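Local coordinates for protein extracellular subtilisin-like serine proteinase (PDB 1SH7) that probably cleaves peptide bonds as a calcium-binding, cold-adapted serine endopeptidase of the subtilisin family, this chain being the catalytic part of a longer protein, at residues N126-G131 / G218-T223; A136-V141 / N164-R169; L153-S158 / G173-S178; N157-A162 / S189-C194; V195-P200 / P224-V229. One frame throughout, in Å; residues are numbered along the deposited sequence.

Contact 1. Residues N126-G131 / G218-T223; sequences NMSLGG and GTSMAT. With PMS (phenylmethanesulfonic acid), chain F.
Ser128, just past the C-terminal end of strand 123-127, meets Ser220 in the first turn of helix 219-236, in a wholly buried contact between the central sheet and the helix that carries the predicted charge-relay serine. The shortest approach is a hydrogen bond from Ser128 OG to Ser220 O (2.6 Å), although the position of that carbonyl oxygen is less certain. Ser128 O lies 3.2 Å from Ser220 OG, but both are acceptors here and do not bond. Ser220 OG is instead joined covalently to the sulfur of phenylmethanesulfonic acid at 1.6 Å, while the carbonyl of Ser128 is used by His70 NE2. One turn along the helix, Thr223 packs CG2 against Asn126 ND2 (3.4 Å), the two side chains passing at a slant. With OG1 at chi1 -59°, Thr223 CG2 lies anti to the backbone N and faces the strand, while OG1 donates to Thr219 O (2.8 Å). That carbonyl is thereby gripped from opposite faces, by Thr223 N and Thr223 OG1, which fixes the rotation of the threonine. Gly218 occupies the N-cap position. The predicted charge-relay partners His70 and Asp37 lie close by, and a sulfonylated serine in the first turn of a helix, set beside the C-terminal end of a central parallel strand, is characteristic of the subtilisin active site.

Contact 2. Residues A136-V141 / N164-R169; sequences ALDSAV and NTSPAR
Asp138, on the helix 135-146, reaches across to Ser166 and Arg169 of the loop that follows strand 150-154. Its CB does not point straight at the loop, but with CG anti to the carbonyl carbon (chi1 -71°) the carboxylate swings over to it. CG lies 3.4 Å from Ser166 OG, and beyond it the two oxygens divide the work. OD1 accepts the hydrogen bond from Ser166 OG at 2.7 Å, on its syn side but 31° out of the carboxylate plane. OD2 forms the salt bridge with Arg169 NE at 2.9 Å, and Arg169 NH2 is 3.0 Å from the same oxygen. The two flat groups are turned 53° against each other, so this is not the coplanar, two-pronged pairing. Ser166 OG also lies in the guanidinium plane at its edge and has a second partner in Ser134 N, which ties the start of the helix to the loop. Beside the polar group Pro167, preceded by a cis peptide bond, lies against two side chains one helical turn apart: Leu137 CD2 touches its CD at 4.0 Å, and Val141 CG2 touches its CB at 4.1 Å. Met127 and Leu153, from two neighbouring strands, also pack on this proline. Helix 135-146 is the connection of the beta-alpha-beta crossover from strand 123-127 to its parallel neighbour 150-154, and the loop after the second strand packs against it in the alpha/beta fold of the subtilases.

Contact 3. Residues L153-S158 / G173-S178; sequences LAAGNS and GVTVGS. With CA (calcium ion), chain C; PMS (phenylmethanesulfonic acid), chain F.
Leu153 lays CD1 over the alpha carbon of Gly173 at 3.8 Å, and the same methyl comes within 4.1 Å of Thr175 OG1. The methyl thus packs directly on the glycine backbone. Strands 150-154 and 174-179 run parallel here, joined by three backbone bonds: Leu153 N to Val174 O, Val176 N to Leu153 O, and Ala155 N to Val176 O (3.0 Å), the last with its donor 41° out of the carbonyl plane. Ala155, just past its strand, turns CB against Val176 O at 3.3 Å, and Thr175 CG2 packs on Ala155 CA. With CG2 anti to the backbone N (OG1 at chi1 -60°), Thr175 keeps its hydroxyl toward the metal end, where it accepts a hydrogen bond from a calcium-bound water and is also hydrogen-bonded to Ala168 O. Gly173 O binds the calcium ion directly at 2.4 Å, together with Pro171 and Asp196. Further along the first strand's continuation, Asn157 ND2 donates to sulfonyl O1S of phenylmethanesulfonic acid at 2.6 Å and 172°. The straight, short bond is consistent with Asn157 serving as the oxyanion-hole amide, polarising the sulfonyl oxygen.

Contact 4. Residues N157-A162 / S189-C194; sequences NSNADA and SNWGSC. With PMS (phenylmethanesulfonic acid), chain F.
Two backbone bonds join Trp191 to the loop after strand 150-154 as an isolated beta bridge paired with Asp161. Ala162 N donates to Trp191 O at 3.0 Å and 173°, and Trp191 N donates to Ala160 O, also at 3.0 Å. A weaker, bent bond runs from the indole NE1 to Asn159 O (2.9 Å), which sits at the ring edge near its plane. The indole can bend back over the loop because CG stands between the backbone N and the carbonyl carbon (chi1 44°). One face of the ring then covers the peptide linking Ala160 to Asp161, with Ala160 C 3.5 Å from CE2, while the far rim meets Asp161 CB at CZ3. Arg262 makes a cation-pi contact with the same tryptophan. The Asp161 carboxylate is shared out: OD1 accepts hydrogen bonds from Cys163 N and from a water that also bridges Trp191 O and Cys194 N, and OD2 accepts one from a second water, itself an acceptor from Ser193 N. Asn190 CB lies tight against Ala160 O (3.1 Å). Near the disulfide of Cys163 and Cys194, which clamps these loops together, Ala162 CB rests 4.4 Å from Cys194 CB.

Contact 5. Residues V195-P200 / P224-V229; sequences VDLFAP and PHVAGV. With CA (calcium ion), chain C.
Pro200 CB lies over one face of the His225 imidazole in a CH-pi contact, 3.9 Å from the ring centroid and only 14° off the ring normal, shifted slightly toward the rim. The carbonyl oxygen of the same proline comes within 3.0 Å of His225 ND1, yet the angle is too poor for a hydrogen bond. ND1 spends its hydrogen on Met221 O, one turn back along the helix. His225 reaches this position because CG stands anti to the carbonyl carbon (chi1 -74°), which carries the ring out from the helix toward the strand end. Strand 197-200, an outermost strand of the parallel sheet, crosses the helical segment 224-229 at 99°, their axes 8.1 Å apart. Between them the packing is apolar. The closest apolar approach is Ala199 CB to Val226 CG2 (3.7 Å), and Ala199 CB is also 4.1 Å from His225 CB. Leu197 CD2 approaches the same valine methyl at 4.4 Å, so Val226 is wedged against two residues of the strand, and Val176 of the neighbouring strand adds to this layer. At the other end of the segment the chain does not touch the helix: Asp196 grips the calcium ion with both carboxylate oxygens, OD1 at 2.5 Å and OD2 at 2.4 Å, and OD2 also accepts from Thr175 N. The chemistry thus divides along the segment 195-200, from a calcium-bound carboxylate just before the strand to a proline against a helix imidazole at its end, where the ND1 bond to Met221 O fixes the rotation of the ring.

Contacts 1 and 3 lie 6 Å apart between centres and meet at the bound phenylmethanesulfonic acid: contact 1 supplies Ser220, to which the ligand is covalently attached, and contact 3 the amide of Asn157. Thr219 OG1 of contact 1 is 2.9 Å from Asn157 OD1, which is consistent with Thr219 orienting the amide. Contact 4 shares Asn157 and Ser158 with contact 3, their centres 7 Å apart. Gly173 of contact 3 and Asp196 of contact 5 bind the same calcium ion, which also carries four waters, and their strands are neighbours. Contact 5 uses the helix of contact 1. Contact 2 lies 13 Å from contact 1 between centres, yet Gly131 N reaches Ser166 O at 3.0 Å.

Contact 1. Residues N126-G131 / G218-T223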
# COMPACT_ATOMS: atom_id res chain seq x y z
N ASN A 126 4.29 -4.27 -0.44
CA ASN A 126 3.95 -2.94 -0.88
C ASN A 126 5.03 -2.36 -1.79
O ASN A 126 6.17 -2.23 -1.36
CB ASN A 126 3.77 -1.99 0.32
CG ASN A 126 3.21 -0.64 -0.09
OD1 ASN A 126 3.95 0.23 -0.53
ND2 ASN A 126 1.92 -0.47 0.06
N MET A 127 4.65 -2.04 -3.03
CA MET A 127 5.51 -1.35 -3.97
C MET A 127 4.95 0.04 -4.34
O MET A 127 4.21 0.19 -5.28
CB MET A 127 5.70 -2.20 -5.24
CG MET A 127 6.33 -3.53 -4.96
SD MET A 127 6.67 -4.43 -6.46
CE MET A 127 8.11 -3.60 -6.96
N SER A 128 5.32 1.05 -3.56
CA SER A 128 4.93 2.42 -3.80
C SER A 128 5.98 3.06 -4.72
O SER A 128 6.68 3.97 -4.34
CB SER A 128 4.81 3.16 -2.48
OG SER A 128 3.54 2.97 -1.90
N LEU A 129 6.06 2.57 -5.95
CA LEU A 129 7.16 2.93 -6.84
C LEU A 129 6.73 2.49 -8.24
O LEU A 129 5.88 1.62 -8.39
CB LEU A 129 8.49 2.28 -6.36
CG LEU A 129 8.63 0.76 -6.51
CD1 LEU A 129 9.09 0.41 -7.93
CD2 LEU A 129 9.57 0.11 -5.49
N GLY A 130 7.27 3.15 -9.27
CA GLY A 130 7.00 2.73 -10.62
C GLY A 130 7.81 3.54 -11.63
O GLY A 130 8.28 4.63 -11.35
N GLY A 131 7.95 3.00 -12.82
CA GLY A 131 8.61 3.71 -13.90
C GLY A 131 8.16 3.20 -15.24
O GLY A 131 7.04 2.68 -15.38
N GLY A 218 0.45 11.25 -2.90
CA GLY A 218 0.78 10.47 -4.06
C GLY A 218 0.03 9.18 -4.06
O GLY A 218 -0.48 8.76 -3.01
N THR A 219 -0.02 8.52 -5.22
CA THR A 219 -0.52 7.13 -5.23
C THR A 219 0.36 6.26 -4.33
O THR A 219 -0.05 5.19 -3.92
CB THR A 219 -0.61 6.54 -6.64
OG1 THR A 219 0.65 6.63 -7.35
CG2 THR A 219 -1.64 7.31 -7.48
N SER A 220 1.58 6.73 -4.04
CA SER A 220 2.47 6.04 -3.12
C SER A 220 1.95 5.99 -1.68
O SER A 220 2.34 5.10 -0.91
CB SER A 220 3.81 6.76 -3.10
OG SER A 220 4.59 6.34 -4.17
N MET A 221 1.13 6.99 -1.32
CA MET A 221 0.45 7.09 -0.02
C MET A 221 -0.88 6.34 0.02
O MET A 221 -1.30 5.87 1.07
CB MET A 221 0.20 8.56 0.32
CG MET A 221 1.45 9.35 0.75
SD MET A 221 2.71 9.60 -0.51
CE MET A 221 3.83 8.37 0.13
N ALA A 222 -1.53 6.19 -1.13
CA ALA A 222 -2.79 5.42 -1.20
C ALA A 222 -2.54 3.92 -1.05
O ALA A 222 -3.30 3.18 -0.40
CB ALA A 222 -3.51 5.70 -2.54
N THR A 223 -1.49 3.48 -1.70
CA THR A 223 -1.14 2.09 -1.78
C THR A 223 -1.00 1.43 -0.42
O THR A 223 -1.57 0.38 -0.25
CB THR A 223 0.12 1.89 -2.65
OG1 THR A 223 -0.10 2.40 -3.98
CG2 THR A 223 0.45 0.35 -2.86
C PMS F . 6.36 7.54 -5.48
S PMS F . 4.65 6.91 -5.71
C1 PMS F . 6.59 8.76 -6.35
C2 PMS F . 6.61 10.04 -5.78
C3 PMS F . 6.81 11.16 -6.58
C4 PMS F . 6.99 11.01 -7.96
C5 PMS F . 6.98 9.73 -8.53
C6 PMS F . 6.78 8.61 -7.72
O2S PMS F . 4.65 6.15 -7.34
O1S PMS F . 3.68 8.24 -5.65

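Contact 2. Residues A136-V141 / N164-R169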
# COMPACT_ATOMS: atom_id res chain seq x y z
N ALA A 136 10.59 -7.50 -17.60
CA ALA A 136 11.38 -8.23 -16.60
C ALA A 136 10.86 -7.97 -15.18
O ALA A 136 10.68 -8.92 -14.40
CB ALA A 136 12.84 -7.89 -16.69
N LEU A 137 10.62 -6.71 -14.84
CA LEU A 137 10.03 -6.38 -13.53
C LEU A 137 8.61 -6.92 -13.39
O LEU A 137 8.23 -7.42 -12.33
CB LEU A 137 10.03 -4.86 -13.32
CG LEU A 137 9.47 -4.30 -12.01
CD1 LEU A 137 10.08 -4.98 -10.75
CD2 LEU A 137 9.67 -2.76 -11.99
N ASP A 138 7.82 -6.82 -14.45
CA ASP A 138 6.45 -7.37 -14.47
C ASP A 138 6.48 -8.86 -14.17
O ASP A 138 5.65 -9.37 -13.42
CB ASP A 138 5.78 -7.18 -15.82
CG ASP A 138 5.42 -5.76 -16.14
OD1 ASP A 138 5.62 -4.86 -15.28
OD2 ASP A 138 4.89 -5.46 -17.26
N SER A 139 7.41 -9.56 -14.79
CA SER A 139 7.54 -11.01 -14.64
C SER A 139 7.95 -11.42 -13.22
O SER A 139 7.40 -12.38 -12.66
CB SER A 139 8.51 -11.57 -15.70
OG SER A 139 7.94 -11.38 -16.98
N ALA A 140 8.86 -10.67 -12.62
CA ALA A 140 9.25 -10.91 -11.23
C ALA A 140 8.08 -10.69 -10.26
O ALA A 140 7.90 -11.46 -9.32
CB ALA A 140 10.41 -10.00 -10.85
N VAL A 141 7.26 -9.66 -10.50
CA VAL A 141 6.14 -9.38 -9.62
C VAL A 141 5.11 -10.47 -9.78
O VAL A 141 4.61 -11.01 -8.79
CB VAL A 141 5.56 -7.98 -9.86
CG1 VAL A 141 4.23 -7.78 -9.14
CG2 VAL A 141 6.58 -6.97 -9.40
N ASN A 164 0.66 2.02 -18.73
CA ASN A 164 1.97 2.33 -19.34
C ASN A 164 3.11 2.43 -18.32
O ASN A 164 4.18 2.91 -18.63
CB ASN A 164 1.84 3.62 -20.15
CG ASN A 164 0.85 3.47 -21.30
OD1 ASN A 164 0.71 2.38 -21.86
ND2 ASN A 164 0.13 4.54 -21.63
N THR A 165 2.84 1.98 -17.08
CA THR A 165 3.75 2.04 -15.94
C THR A 165 3.97 0.61 -15.43
O THR A 165 3.00 -0.15 -15.34
CB THR A 165 3.12 2.89 -14.80
OG1 THR A 165 3.32 4.26 -15.10
CG2 THR A 165 3.85 2.69 -13.44
N SER A 166 5.22 0.24 -15.13
CA SER A 166 5.54 -1.02 -14.42
C SER A 166 6.01 -0.64 -13.01
O SER A 166 6.72 0.32 -12.88
CB SER A 166 6.70 -1.77 -15.13
OG SER A 166 6.27 -2.46 -16.28
N PRO A 167 5.69 -1.41 -11.97
CA PRO A 167 4.86 -2.63 -12.07
C PRO A 167 3.35 -2.41 -12.07
O PRO A 167 2.67 -3.41 -12.12
CB PRO A 167 5.24 -3.38 -10.80
CG PRO A 167 5.49 -2.31 -9.81
CD PRO A 167 6.22 -1.23 -10.61
N ALA A 168 2.83 -1.19 -12.02
CA ALA A 168 1.36 -0.96 -11.95
C ALA A 168 0.51 -1.79 -12.89
O ALA A 168 -0.63 -2.19 -12.56
CB ALA A 168 1.06 0.51 -12.22
N ARG A 169 1.01 -2.01 -14.10
CA ARG A 169 0.21 -2.65 -15.12
C ARG A 169 0.08 -4.16 -14.95
O ARG A 169 -0.76 -4.76 -15.61
CB ARG A 169 0.75 -2.29 -16.50
CG ARG A 169 2.09 -2.91 -16.83
CD ARG A 169 2.55 -2.48 -18.19
NE ARG A 169 3.70 -3.22 -18.63
CZ ARG A 169 3.80 -3.83 -19.80
NH1 ARG A 169 2.78 -3.81 -20.68
NH2 ARG A 169 4.94 -4.44 -20.10

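Contact 3. Residues L153-S158 / G173-S178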
# COMPACT_ATOMS: atom_id res chain seq x y z
N LEU A 153 0.43 -2.13 -5.53
CA LEU A 153 1.26 -1.38 -6.48
C LEU A 153 0.71 0.03 -6.70
O LEU A 153 -0.48 0.17 -6.91
CB LEU A 153 1.27 -2.11 -7.84
CG LEU A 153 1.55 -3.61 -7.77
CD1 LEU A 153 1.32 -4.27 -9.14
CD2 LEU A 153 2.94 -3.89 -7.25
N ALA A 154 1.55 1.07 -6.66
CA ALA A 154 1.10 2.42 -6.91
C ALA A 154 0.80 2.62 -8.39
O ALA A 154 1.57 2.19 -9.26
CB ALA A 154 2.10 3.41 -6.45
N ALA A 155 -0.31 3.29 -8.69
CA ALA A 155 -0.72 3.51 -10.09
C ALA A 155 0.21 4.50 -10.82
O ALA A 155 0.40 4.38 -12.03
CB ALA A 155 -2.15 4.02 -10.16
N GLY A 156 0.75 5.48 -10.09
CA GLY A 156 1.61 6.50 -10.63
C GLY A 156 0.89 7.83 -10.59
O GLY A 156 -0.34 7.88 -10.37
N ASN A 157 1.65 8.89 -10.78
CA ASN A 157 1.19 10.26 -10.49
C ASN A 157 1.28 11.24 -11.66
O ASN A 157 1.47 12.46 -11.46
CB ASN A 157 2.02 10.86 -9.37
CG ASN A 157 2.07 9.99 -8.18
OD1 ASN A 157 1.06 9.45 -7.74
ND2 ASN A 157 3.26 9.85 -7.63
N SER A 158 1.13 10.73 -12.87
CA SER A 158 1.24 11.53 -14.10
C SER A 158 -0.10 11.93 -14.72
O SER A 158 -0.14 12.36 -15.90
CB SER A 158 2.04 10.73 -15.12
OG SER A 158 3.37 10.55 -14.69
N GLY A 173 -1.55 -7.92 -9.80
CA GLY A 173 -1.27 -6.99 -8.74
C GLY A 173 -2.52 -6.20 -8.45
O GLY A 173 -3.43 -6.14 -9.26
N VAL A 174 -2.56 -5.62 -7.25
CA VAL A 174 -3.61 -4.72 -6.87
C VAL A 174 -3.05 -3.32 -6.98
O VAL A 174 -2.20 -2.91 -6.18
CB VAL A 174 -4.09 -4.97 -5.43
CG1 VAL A 174 -5.23 -4.03 -5.10
CG2 VAL A 174 -4.51 -6.44 -5.22
N THR A 175 -3.52 -2.60 -8.01
CA THR A 175 -2.98 -1.32 -8.45
C THR A 175 -3.89 -0.20 -7.95
O THR A 175 -5.11 -0.22 -8.17
CB THR A 175 -2.91 -1.32 -9.98
OG1 THR A 175 -2.07 -2.40 -10.43
CG2 THR A 175 -2.26 -0.02 -10.52
N VAL A 176 -3.30 0.77 -7.28
CA VAL A 176 -4.04 1.69 -6.44
C VAL A 176 -3.90 3.12 -6.90
O VAL A 176 -2.79 3.66 -6.96
CB VAL A 176 -3.51 1.63 -4.98
CG1 VAL A 176 -4.40 2.54 -4.08
CG2 VAL A 176 -3.47 0.20 -4.49
N GLY A 177 -5.03 3.73 -7.26
CA GLY A 177 -5.13 5.17 -7.48
C GLY A 177 -5.44 5.93 -6.20
O GLY A 177 -5.75 5.36 -5.14
N SER A 178 -5.34 7.25 -6.30
CA SER A 178 -5.36 8.14 -5.12
C SER A 178 -6.58 9.03 -5.13
O SER A 178 -6.96 9.55 -6.18
CB SER A 178 -4.15 9.05 -5.15
OG SER A 178 -4.18 9.96 -4.07
CA CA C . -5.11 -5.82 -10.93
C PMS F . 6.36 7.54 -5.48
S PMS F . 4.65 6.91 -5.71
C1 PMS F . 6.59 8.76 -6.35
C2 PMS F . 6.61 10.04 -5.78
C3 PMS F . 6.81 11.16 -6.58
C4 PMS F . 6.99 11.01 -7.96
C5 PMS F . 6.98 9.73 -8.53
C6 PMS F . 6.78 8.61 -7.72
O2S PMS F . 4.65 6.15 -7.34
O1S PMS F . 3.68 8.24 -5.65
O HOH W 1 -3.11 -4.62 -11.70
O HOH W 2 -6.11 -7.55 -9.72
O HOH W 3 -6.62 -6.93 -12.65
O HOH W 4 -5.80 -4.16 -12.49

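Contact 4. Residues N157-A162 / S189-C194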
# COMPACT_ATOMS: atom_id res chain seq x y z
N ASN A 157 1.65 8.89 -10.78
CA ASN A 157 1.19 10.26 -10.49
C ASN A 157 1.28 11.24 -11.66
O ASN A 157 1.47 12.46 -11.46
CB ASN A 157 2.02 10.86 -9.37
CG ASN A 157 2.07 9.99 -8.18
OD1 ASN A 157 1.06 9.45 -7.74
ND2 ASN A 157 3.26 9.85 -7.63
N SER A 158 1.13 10.73 -12.87
CA SER A 158 1.24 11.53 -14.10
C SER A 158 -0.10 11.93 -14.72
O SER A 158 -0.14 12.36 -15.90
CB SER A 158 2.04 10.73 -15.12
OG SER A 158 3.37 10.55 -14.69
N ASN A 159 -1.20 11.76 -14.00
CA ASN A 159 -2.53 11.96 -14.61
C ASN A 159 -2.62 11.24 -15.97
O ASN A 159 -3.14 11.81 -16.94
CB ASN A 159 -2.84 13.47 -14.76
CG ASN A 159 -4.27 13.74 -15.22
OD1 ASN A 159 -5.21 12.98 -14.89
ND2 ASN A 159 -4.45 14.80 -16.02
N ALA A 160 -2.11 10.00 -16.02
CA ALA A 160 -2.00 9.18 -17.22
C ALA A 160 -2.54 7.78 -17.02
O ALA A 160 -2.93 7.40 -15.89
CB ALA A 160 -0.53 9.11 -17.66
N ASP A 161 -2.57 7.00 -18.11
CA ASP A 161 -3.01 5.62 -18.07
C ASP A 161 -1.99 4.79 -17.31
O ASP A 161 -0.84 4.66 -17.75
CB ASP A 161 -3.19 5.07 -19.49
CG ASP A 161 -3.98 3.78 -19.53
OD1 ASP A 161 -3.83 2.95 -18.62
OD2 ASP A 161 -4.80 3.50 -20.45
N ALA A 162 -2.40 4.19 -16.20
CA ALA A 162 -1.51 3.36 -15.40
C ALA A 162 -0.95 2.15 -16.15
O ALA A 162 0.09 1.60 -15.77
CB ALA A 162 -2.17 2.92 -14.15
N SER A 189 -3.46 11.69 -9.97
CA SER A 189 -3.55 10.22 -10.00
C SER A 189 -3.63 9.63 -11.38
O SER A 189 -4.47 10.01 -12.20
CB SER A 189 -4.77 9.73 -9.22
OG SER A 189 -4.71 8.31 -9.15
N ASN A 190 -2.81 8.62 -11.64
CA ASN A 190 -3.03 7.84 -12.84
C ASN A 190 -4.42 7.14 -12.70
O ASN A 190 -5.05 7.13 -11.63
CB ASN A 190 -1.91 6.81 -13.06
CG ASN A 190 -0.63 7.42 -13.61
OD1 ASN A 190 0.38 6.70 -13.77
ND2 ASN A 190 -0.64 8.68 -13.91
N TRP A 191 -4.89 6.62 -13.82
CA TRP A 191 -6.27 6.24 -14.04
C TRP A 191 -6.30 5.08 -15.03
O TRP A 191 -5.25 4.68 -15.53
CB TRP A 191 -7.12 7.44 -14.53
CG TRP A 191 -6.48 8.30 -15.60
CD1 TRP A 191 -5.93 9.51 -15.43
CD2 TRP A 191 -6.38 8.00 -16.99
NE1 TRP A 191 -5.44 9.99 -16.63
CE2 TRP A 191 -5.69 9.07 -17.60
CE3 TRP A 191 -6.76 6.91 -17.79
CZ2 TRP A 191 -5.42 9.10 -18.97
CZ3 TRP A 191 -6.47 6.94 -19.14
CH2 TRP A 191 -5.81 8.03 -19.71
N GLY A 192 -7.50 4.55 -15.30
CA GLY A 192 -7.69 3.55 -16.34
C GLY A 192 -7.99 2.11 -15.95
O GLY A 192 -8.15 1.74 -14.77
N SER A 193 -8.01 1.28 -16.99
CA SER A 193 -8.35 -0.14 -16.85
C SER A 193 -7.39 -0.96 -15.97
O SER A 193 -7.79 -2.02 -15.51
CB SER A 193 -8.38 -0.79 -18.24
OG SER A 193 -7.10 -0.77 -18.82
N CYS A 194 -6.14 -0.52 -15.77
CA CYS A 194 -5.19 -1.28 -14.93
C CYS A 194 -5.27 -0.95 -13.44
O CYS A 194 -4.62 -1.60 -12.65
CB CYS A 194 -3.78 -1.03 -15.40
SG CYS A 194 -3.41 -1.84 -16.94
C PMS F . 6.36 7.54 -5.48
S PMS F . 4.65 6.91 -5.71
C1 PMS F . 6.59 8.76 -6.35
C2 PMS F . 6.61 10.04 -5.78
C3 PMS F . 6.81 11.16 -6.58
C4 PMS F . 6.99 11.01 -7.96
C5 PMS F . 6.98 9.73 -8.53
C6 PMS F . 6.78 8.61 -7.72
O2S PMS F . 4.65 6.15 -7.34
O1S PMS F . 3.68 8.24 -5.65
O HOH W 5 -4.94 2.01 -16.29
O HOH W 6 -7.39 2.59 -19.42

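Contact 5. Residues V195-P200 / P224-V229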
# COMPACT_ATOMS: atom_id res chain seq x y z
N VAL A 195 -6.01 0.08 -13.09
CA VAL A 195 -6.19 0.51 -11.69
C VAL A 195 -7.34 -0.30 -11.09
O VAL A 195 -8.44 -0.28 -11.62
CB VAL A 195 -6.56 2.02 -11.61
CG1 VAL A 195 -6.90 2.43 -10.19
CG2 VAL A 195 -5.46 2.89 -12.22
N ASP A 196 -7.09 -1.01 -9.99
CA ASP A 196 -8.08 -1.89 -9.38
C ASP A 196 -9.02 -1.17 -8.44
O ASP A 196 -10.17 -1.55 -8.33
CB ASP A 196 -7.39 -3.00 -8.59
CG ASP A 196 -6.61 -3.95 -9.48
OD1 ASP A 196 -7.20 -4.86 -10.09
OD2 ASP A 196 -5.39 -3.88 -9.61
N LEU A 197 -8.51 -0.15 -7.75
CA LEU A 197 -9.32 0.65 -6.80
C LEU A 197 -8.57 1.91 -6.38
O LEU A 197 -7.37 2.03 -6.63
CB LEU A 197 -9.74 -0.17 -5.56
CG LEU A 197 -8.73 -0.36 -4.41
CD1 LEU A 197 -9.32 -1.05 -3.20
CD2 LEU A 197 -7.54 -1.15 -4.92
N PHE A 198 -9.29 2.82 -5.73
CA PHE A 198 -8.77 4.06 -5.20
C PHE A 198 -8.61 3.92 -3.68
O PHE A 198 -9.38 3.21 -3.02
CB PHE A 198 -9.74 5.23 -5.47
CG PHE A 198 -9.79 5.65 -6.92
CD1 PHE A 198 -10.80 5.19 -7.78
CD2 PHE A 198 -8.82 6.48 -7.44
CE1 PHE A 198 -10.82 5.54 -9.10
CE2 PHE A 198 -8.86 6.84 -8.79
CZ PHE A 198 -9.86 6.37 -9.61
N ALA A 199 -7.67 4.66 -3.11
CA ALA A 199 -7.58 4.79 -1.66
C ALA A 199 -7.07 6.21 -1.33
O ALA A 199 -6.54 6.89 -2.21
CB ALA A 199 -6.61 3.72 -1.11
N PRO A 200 -7.20 6.66 -0.07
CA PRO A 200 -6.66 7.96 0.34
C PRO A 200 -5.18 8.19 -0.01
O PRO A 200 -4.31 7.42 0.42
CB PRO A 200 -6.88 7.96 1.85
CG PRO A 200 -8.12 7.13 2.03
CD PRO A 200 -7.89 5.99 1.04
N PRO A 224 -0.25 1.99 0.53
CA PRO A 224 -0.15 1.41 1.87
C PRO A 224 -1.45 1.39 2.66
O PRO A 224 -1.55 0.52 3.50
CB PRO A 224 0.98 2.22 2.54
CG PRO A 224 1.09 3.52 1.71
CD PRO A 224 0.71 3.09 0.35
N HIS A 225 -2.42 2.26 2.37
CA HIS A 225 -3.75 2.10 2.94
C HIS A 225 -4.28 0.72 2.55
O HIS A 225 -4.83 -0.00 3.40
CB HIS A 225 -4.72 3.21 2.50
CG HIS A 225 -4.48 4.54 3.17
ND1 HIS A 225 -3.61 5.48 2.66
CD2 HIS A 225 -5.04 5.11 4.26
CE1 HIS A 225 -3.60 6.55 3.43
NE2 HIS A 225 -4.46 6.36 4.42
N VAL A 226 -4.12 0.37 1.28
CA VAL A 226 -4.59 -0.90 0.75
C VAL A 226 -3.77 -2.06 1.36
O VAL A 226 -4.34 -3.07 1.76
CB VAL A 226 -4.57 -0.95 -0.81
CG1 VAL A 226 -5.20 -2.25 -1.32
CG2 VAL A 226 -5.30 0.23 -1.44
N ALA A 227 -2.45 -1.92 1.45
CA ALA A 227 -1.63 -2.96 2.08
C ALA A 227 -2.00 -3.15 3.54
O ALA A 227 -1.99 -4.27 4.05
CB ALA A 227 -0.19 -2.61 1.98
N GLY A 228 -2.29 -2.04 4.22
CA GLY A 228 -2.76 -2.05 5.59
C GLY A 228 -4.02 -2.88 5.71
O GLY A 228 -4.14 -3.75 6.58
N VAL A 229 -4.96 -2.66 4.80
CA VAL A 229 -6.22 -3.38 4.84
C VAL A 229 -6.05 -4.88 4.46
O VAL A 229 -6.67 -5.76 5.07
CB VAL A 229 -7.28 -2.68 3.95
CG1 VAL A 229 -8.50 -3.55 3.76
CG2 VAL A 229 -7.69 -1.34 4.58
CA CA C . -5.11 -5.82 -10.93
O HOH W 2 -6.11 -7.55 -9.72
O HOH W 1 -3.11 -4.62 -11.70
O HOH W 3 -6.62 -6.93 -12.65
O HOH W 4 -5.80 -4.16 -12.49